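Local coordinates for protein agmatinase (Deinococcus radiodurans, PDB 1WOH) that probably hydrolyses agmatine to putrescine and urea, as a manganese-dependent member of the arginase (ureohydrolase) family, at residues 137-142 against 171-176; 148-153 against 163-168. One frame throughout, in Å; residues are numbered along the deposited sequence.

Contact 1 of 2, residues 137-142 against 171-176; sequences LHVVQL and PNLVHI
Leu137 to Val139 pair in parallel with Leu173 to Ile176 as neighbouring strands of the central sheet, the axes of the two short segments approaching to 4.8 Å at 27°, and a beta bulge shifts the register by one residue between the Leu137–Leu173 and His138–His175 pairs. Consistent with the bulge, the bonds from Leu137 N to Asn172 O and from Val174 N to Leu137 O are bent and weak, whereas Val139 N meets His175 O at 2.9 Å, nearly straight and in the carbonyl plane. On the face carrying His138 and His175 the two imidazoles lie obliquely, planes at 43°; CB of His175 sits over one face of the His138 ring, 3.9 Å from its centroid, in a CH-pi contact. Val174 CG2 approaches the same ring obliquely, 3.8 Å from NE2. His175 CG stands opposite its own backbone N (chi1 -174°), carrying the ring away from strand 137-142 until NE2 bonds Thr200. A water in the plane of both imidazoles lies 3.0 Å from His175 ND1 and makes weaker, longer bonds to His138 ND1 and Val139 O. Replacing His138 with alanine would probably deprive the His175 methylene of its aromatic cover and the water of one of its ligands. The face carrying Leu137, Val139, Leu173 and Ile176 is mostly apolar: Leu137 CD2 reaches Leu173 CG, Val139 CG2 reaches Leu173 CD2, and Val139 CB packs on Ile176 CG1, all at 4.1 Å. Gln141 brings a polar end to it: OE1, which bonds Thr178, comes within 3.5 Å of Ile176 CG2, while NE2 bonds the manganese ligand Asp143. The chemistry thus divides by face, water-bridged imidazoles on the His138 side and mostly hydrocarbon on the Val139 side, with Gln141 a second-shell link to the metal site.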
loop_
_atom_site.group_PDB
_atom_site.type_symbol
_atom_site.label_atom_id
_atom_site.label_comp_id
_atom_site.label_asym_id
_atom_site.label_seq_id
_atom_site.Cartn_x
_atom_site.Cartn_y
_atom_site.Cartn_z
ATOM N N LEU A 137 -38.997 20.969 -1.556
ATOM C CA LEU A 137 -37.931 19.982 -1.574
ATOM C C LEU A 137 -37.296 19.821 -0.194
ATOM O O LEU A 137 -36.936 20.805 0.469
ATOM C CB LEU A 137 -36.862 20.387 -2.591
ATOM C CG LEU A 137 -35.599 19.520 -2.633
ATOM C CD1 LEU A 137 -35.975 18.122 -3.086
ATOM C CD2 LEU A 137 -34.562 20.139 -3.586
ATOM N N HIS A 138 -37.172 18.564 0.233
ATOM C CA HIS A 138 -36.568 18.218 1.510
ATOM C C HIS A 138 -35.304 17.423 1.222
ATOM O O HIS A 138 -35.255 16.664 0.259
ATOM C CB HIS A 138 -37.493 17.328 2.345
ATOM C CG HIS A 138 -38.628 18.056 2.991
ATOM N ND1 HIS A 138 -38.857 18.015 4.349
ATOM C CD2 HIS A 138 -39.607 18.827 2.466
ATOM C CE1 HIS A 138 -39.931 18.731 4.633
ATOM N NE2 HIS A 138 -40.404 19.236 3.509
ATOM N N VAL A 139 -34.278 17.613 2.040
ATOM C CA VAL A 139 -33.051 16.845 1.872
ATOM C C VAL A 139 -32.800 16.044 3.133
ATOM O O VAL A 139 -32.898 16.573 4.244
ATOM C CB VAL A 139 -31.802 17.735 1.633
ATOM C CG1 VAL A 139 -30.521 16.872 1.701
ATOM C CG2 VAL A 139 -31.893 18.405 0.278
ATOM N N VAL A 140 -32.525 14.753 2.956
ATOM C CA VAL A 140 -32.189 13.879 4.075
ATOM C C VAL A 140 -30.699 13.659 3.851
ATOM O O VAL A 140 -30.288 13.051 2.867
ATOM C CB VAL A 140 -32.949 12.534 4.023
ATOM C CG1 VAL A 140 -32.354 11.570 5.045
ATOM C CG2 VAL A 140 -34.425 12.765 4.347
ATOM N N GLN A 141 -29.906 14.181 4.774
ATOM C CA GLN A 141 -28.455 14.140 4.681
ATOM C C GLN A 141 -27.764 13.267 5.728
ATOM O O GLN A 141 -27.927 13.492 6.931
ATOM C CB GLN A 141 -27.957 15.597 4.785
ATOM C CG GLN A 141 -26.489 15.798 5.093
ATOM C CD GLN A 141 -26.170 17.240 5.492
ATOM O OE1 GLN A 141 -27.073 18.062 5.692
ATOM N NE2 GLN A 141 -24.882 17.546 5.627
ATOM N N LEU A 142 -27.008 12.265 5.273
ATOM C CA LEU A 142 -26.244 11.409 6.188
ATOM C C LEU A 142 -24.863 12.048 6.131
ATOM O O LEU A 142 -24.303 12.212 5.050
ATOM C CB LEU A 142 -26.178 9.966 5.688
ATOM C CG LEU A 142 -27.486 9.168 5.664
ATOM C CD1 LEU A 142 -27.166 7.721 5.359
ATOM C CD2 LEU A 142 -28.191 9.258 7.003
ATOM N N PRO A 171 -35.188 28.602 -3.381
ATOM C CA PRO A 171 -36.184 28.904 -2.354
ATOM C C PRO A 171 -37.110 27.723 -2.061
ATOM O O PRO A 171 -37.727 27.668 -0.999
ATOM C CB PRO A 171 -36.925 30.115 -2.933
ATOM C CG PRO A 171 -36.817 29.897 -4.418
ATOM C CD PRO A 171 -35.380 29.441 -4.578
ATOM N N ASN A 172 -37.188 26.777 -2.993
ATOM C CA ASN A 172 -38.041 25.600 -2.819
ATOM C C ASN A 172 -37.427 24.550 -1.885
ATOM O O ASN A 172 -38.130 23.657 -1.405
ATOM C CB ASN A 172 -38.368 24.964 -4.178
ATOM C CG ASN A 172 -37.131 24.516 -4.932
ATOM O OD1 ASN A 172 -36.196 25.293 -5.124
ATOM N ND2 ASN A 172 -37.124 23.261 -5.375
ATOM N N LEU A 173 -36.123 24.660 -1.625
ATOM C CA LEU A 173 -35.443 23.727 -0.718
ATOM C C LEU A 173 -35.806 24.235 0.672
ATOM O O LEU A 173 -35.103 25.071 1.252
ATOM C CB LEU A 173 -33.926 23.783 -0.927
ATOM C CG LEU A 173 -33.128 22.540 -0.521
ATOM C CD1 LEU A 173 -31.645 22.803 -0.760
ATOM C CD2 LEU A 173 -33.381 22.196 0.935
ATOM N N VAL A 174 -36.908 23.718 1.207
ATOM C CA VAL A 174 -37.419 24.183 2.484
ATOM C C VAL A 174 -36.959 23.529 3.767
ATOM O O VAL A 174 -37.158 24.092 4.844
ATOM C CB VAL A 174 -38.964 24.148 2.486
ATOM C CG1 VAL A 174 -39.505 25.024 1.367
ATOM C CG2 VAL A 174 -39.450 22.715 2.314
ATOM N N HIS A 175 -36.346 22.356 3.683
ATOM C CA HIS A 175 -35.938 21.702 4.912
ATOM C C HIS A 175 -34.864 20.657 4.706
ATOM O O HIS A 175 -34.836 19.974 3.689
ATOM C CB HIS A 175 -37.166 21.053 5.567
ATOM C CG HIS A 175 -36.893 20.457 6.912
ATOM N ND1 HIS A 175 -36.545 19.134 7.087
ATOM C CD2 HIS A 175 -36.879 21.017 8.143
ATOM C CE1 HIS A 175 -36.329 18.906 8.371
ATOM N NE2 HIS A 175 -36.524 20.033 9.033
ATOM N N ILE A 176 -33.971 20.561 5.680
ATOM C CA ILE A 176 -32.906 19.568 5.658
ATOM C C ILE A 176 -32.893 18.839 6.987
ATOM O O ILE A 176 -33.044 19.444 8.049
ATOM C CB ILE A 176 -31.501 20.200 5.460
ATOM C CG1 ILE A 176 -31.441 20.958 4.135
ATOM C CG2 ILE A 176 -30.428 19.099 5.453
ATOM C CD1 ILE A 176 -30.055 21.576 3.849
HETATM O O HOH W 1 -35.997 16.584 5.531
#

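Contact 2 of 2, residues 148-153 against 163-168; sequences FTDTRN and FRRACE
Loop 148-153, which follows the manganese ligands after strand 137-142 in this arginase-family alpha/beta fold, is held against helix 162-169 by Phe148 and two consecutive arginines. Arg164 CD lies over the centre of the Phe148 ring, 3.5 Å from the centroid and close to the ring normal, a CH-pi contact. Bent at chi2 (62°), the Arg164 chain then turns its guanidinium, tilted 20° from the ring plane, so that NH1 donates to Phe148 O at 2.9 Å, the acceptor lying in the guanidinium plane. One residue thus grips both the ring and the carbonyl of Phe148, while NH1 also forms a salt bridge with Glu189. Round its rim the same ring meets Phe163 CB and the sulfur of Cys167, with SG 4.0 Å from CE1; His199 adds an edge-to-face partner. The ring of Phe163 itself meets that of the manganese ligand His121, so the contact borders the metal site. Arg165 holds the loop two residues on, at Asp150. Its guanidinium meets Asp150 end-on, NH1 bonding Asp150 O on a lone pair at 2.8 Å. Asp150 OD1 forms salt bridges with both Arg165 and Lys156, which probably spreads its charge. From its side, the Arg165 guanidinium grips Glu168, NE to OE2 and NH2 to OE1, completing a salt-bridge network of Asp150, Arg165 and Glu168 and probably fixing the rotation of the group. The carboxylate of Asp150 is turned 55° from this guanidinium, and NH2 meets OD1 at 2.9 Å from above the carboxylate plane.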
loop_
_atom_site.group_PDB
_atom_site.type_symbol
_atom_site.label_atom_id
_atom_site.label_comp_id
_atom_site.label_asym_id
_atom_site.label_seq_id
_atom_site.Cartn_x
_atom_site.Cartn_y
_atom_site.Cartn_z
ATOM N N PHE A 148 -23.026 23.432 6.157
ATOM C CA PHE A 148 -23.951 24.543 5.948
ATOM C C PHE A 148 -23.194 25.851 6.215
ATOM O O PHE A 148 -23.782 26.863 6.601
ATOM C CB PHE A 148 -25.135 24.434 6.917
ATOM C CG PHE A 148 -26.328 25.258 6.514
ATOM C CD1 PHE A 148 -27.015 24.973 5.341
ATOM C CD2 PHE A 148 -26.769 26.317 7.312
ATOM C CE1 PHE A 148 -28.127 25.725 4.958
ATOM C CE2 PHE A 148 -27.879 27.075 6.936
ATOM C CZ PHE A 148 -28.555 26.774 5.755
ATOM N N THR A 149 -21.884 25.823 6.003
ATOM C CA THR A 149 -21.048 27.000 6.239
ATOM C C THR A 149 -21.146 28.024 5.107
ATOM O O THR A 149 -21.268 27.663 3.942
ATOM C CB THR A 149 -19.579 26.559 6.440
ATOM O OG1 THR A 149 -19.467 25.889 7.703
ATOM C CG2 THR A 149 -18.628 27.752 6.401
ATOM N N ASP A 150 -21.117 29.308 5.454
ATOM C CA ASP A 150 -21.184 30.357 4.441
ATOM C C ASP A 150 -19.833 30.442 3.721
ATOM O O ASP A 150 -19.734 30.132 2.533
ATOM C CB ASP A 150 -21.534 31.705 5.088
ATOM C CG ASP A 150 -21.633 32.832 4.074
ATOM O OD1 ASP A 150 -21.492 32.556 2.861
ATOM O OD2 ASP A 150 -21.854 33.994 4.490
ATOM N N THR A 151 -18.798 30.869 4.443
ATOM C CA THR A 151 -17.454 30.967 3.876
ATOM C C THR A 151 -16.439 30.211 4.728
ATOM O O THR A 151 -16.520 30.203 5.960
ATOM C CB THR A 151 -16.981 32.438 3.758
ATOM O OG1 THR A 151 -17.771 33.122 2.779
ATOM C CG2 THR A 151 -15.528 32.498 3.342
ATOM N N ARG A 152 -15.487 29.573 4.055
ATOM C CA ARG A 152 -14.426 28.811 4.708
ATOM C C ARG A 152 -13.185 28.960 3.832
ATOM O O ARG A 152 -13.264 28.850 2.613
ATOM C CB ARG A 152 -14.805 27.327 4.798
ATOM C CG ARG A 152 -13.933 26.499 5.741
ATOM C CD ARG A 152 -13.900 25.033 5.320
ATOM N NE ARG A 152 -13.105 24.853 4.101
ATOM C CZ ARG A 152 -13.042 23.730 3.390
ATOM N NH1 ARG A 152 -12.284 23.689 2.301
ATOM N NH2 ARG A 152 -13.738 22.655 3.751
ATOM N N ASN A 153 -12.042 29.204 4.459
ATOM C CA ASN A 153 -10.789 29.370 3.729
ATOM C C ASN A 153 -10.923 30.282 2.513
ATOM O O ASN A 153 -10.450 29.957 1.424
ATOM C CB ASN A 153 -10.235 28.012 3.302
ATOM C CG ASN A 153 -9.992 27.092 4.480
ATOM O OD1 ASN A 153 -10.820 26.232 4.793
ATOM N ND2 ASN A 153 -8.862 27.281 5.156
ATOM N N PHE A 163 -24.820 22.890 1.147
ATOM C CA PHE A 163 -26.221 23.095 1.491
ATOM C C PHE A 163 -26.579 24.545 1.763
ATOM O O PHE A 163 -27.741 24.933 1.655
ATOM C CB PHE A 163 -26.605 22.189 2.662
ATOM C CG PHE A 163 -26.510 20.734 2.325
ATOM C CD1 PHE A 163 -25.514 19.937 2.881
ATOM C CD2 PHE A 163 -27.375 20.174 1.390
ATOM C CE1 PHE A 163 -25.379 18.594 2.503
ATOM C CE2 PHE A 163 -27.251 18.835 1.006
ATOM C CZ PHE A 163 -26.250 18.046 1.564
ATOM N N ARG A 164 -25.577 25.350 2.094
ATOM C CA ARG A 164 -25.798 26.768 2.342
ATOM C C ARG A 164 -26.002 27.414 0.972
ATOM O O ARG A 164 -26.916 28.224 0.783
ATOM C CB ARG A 164 -24.579 27.374 3.052
ATOM C CG ARG A 164 -24.798 28.784 3.595
ATOM C CD ARG A 164 -25.895 28.811 4.657
ATOM N NE ARG A 164 -25.998 30.123 5.295
ATOM C CZ ARG A 164 -25.294 30.507 6.358
ATOM N NH1 ARG A 164 -24.425 29.679 6.934
ATOM N NH2 ARG A 164 -25.442 31.734 6.835
ATOM N N ARG A 165 -25.157 27.039 0.012
ATOM C CA ARG A 165 -25.254 27.562 -1.347
ATOM C C ARG A 165 -26.562 27.082 -1.975
ATOM O O ARG A 165 -27.242 27.831 -2.671
ATOM C CB ARG A 165 -24.081 27.075 -2.201
ATOM C CG ARG A 165 -22.713 27.611 -1.787
ATOM C CD ARG A 165 -22.596 29.108 -2.084
ATOM N NE ARG A 165 -23.145 29.937 -1.017
ATOM C CZ ARG A 165 -22.553 30.123 0.157
ATOM N NH1 ARG A 165 -21.389 29.539 0.413
ATOM N NH2 ARG A 165 -23.120 30.891 1.078
ATOM N N ALA A 166 -26.907 25.824 -1.718
ATOM C CA ALA A 166 -28.131 25.252 -2.259
ATOM C C ALA A 166 -29.368 26.024 -1.796
ATOM O O ALA A 166 -30.220 26.403 -2.607
ATOM C CB ALA A 166 -28.244 23.773 -1.850
ATOM N N CYS A 167 -29.469 26.256 -0.493
ATOM C CA CYS A 167 -30.620 26.959 0.051
ATOM C C CYS A 167 -30.767 28.373 -0.472
ATOM O O CYS A 167 -31.875 28.813 -0.774
ATOM C CB CYS A 167 -30.570 26.958 1.582
ATOM S SG CYS A 167 -31.039 25.356 2.298
ATOM N N GLU A 168 -29.662 29.095 -0.600
ATOM C CA GLU A 168 -29.768 30.454 -1.101
ATOM C C GLU A 168 -30.098 30.489 -2.592
ATOM O O GLU A 168 -30.619 31.482 -3.095
ATOM C CB GLU A 168 -28.494 31.255 -0.790
ATOM C CG GLU A 168 -27.196 30.535 -1.016
ATOM C CD GLU A 168 -25.989 31.421 -0.734
ATOM O OE1 GLU A 168 -25.831 31.882 0.417
ATOM O OE2 GLU A 168 -25.202 31.657 -1.671
#

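In the fold
From the N terminus, the chain runs along strand 137-142, passes the metal ligands that follow it, and enters the loop that contains 148-153. Contact 2 joins residues 148-150 to the start of helix 162-169, closing a short loop of about a dozen residues. The helix then leads into strand 173-181, and contact 1 closes the larger beta-alpha-beta unit, so contact 2 lies wholly within its span. The two meet at the helix face turned to the sheet: Phe163 packs on Val139, Gln141 and Ile176, and Ala166 on Leu173. Together they tie two adjacent strands, their connecting helix and the loop beside the manganese site.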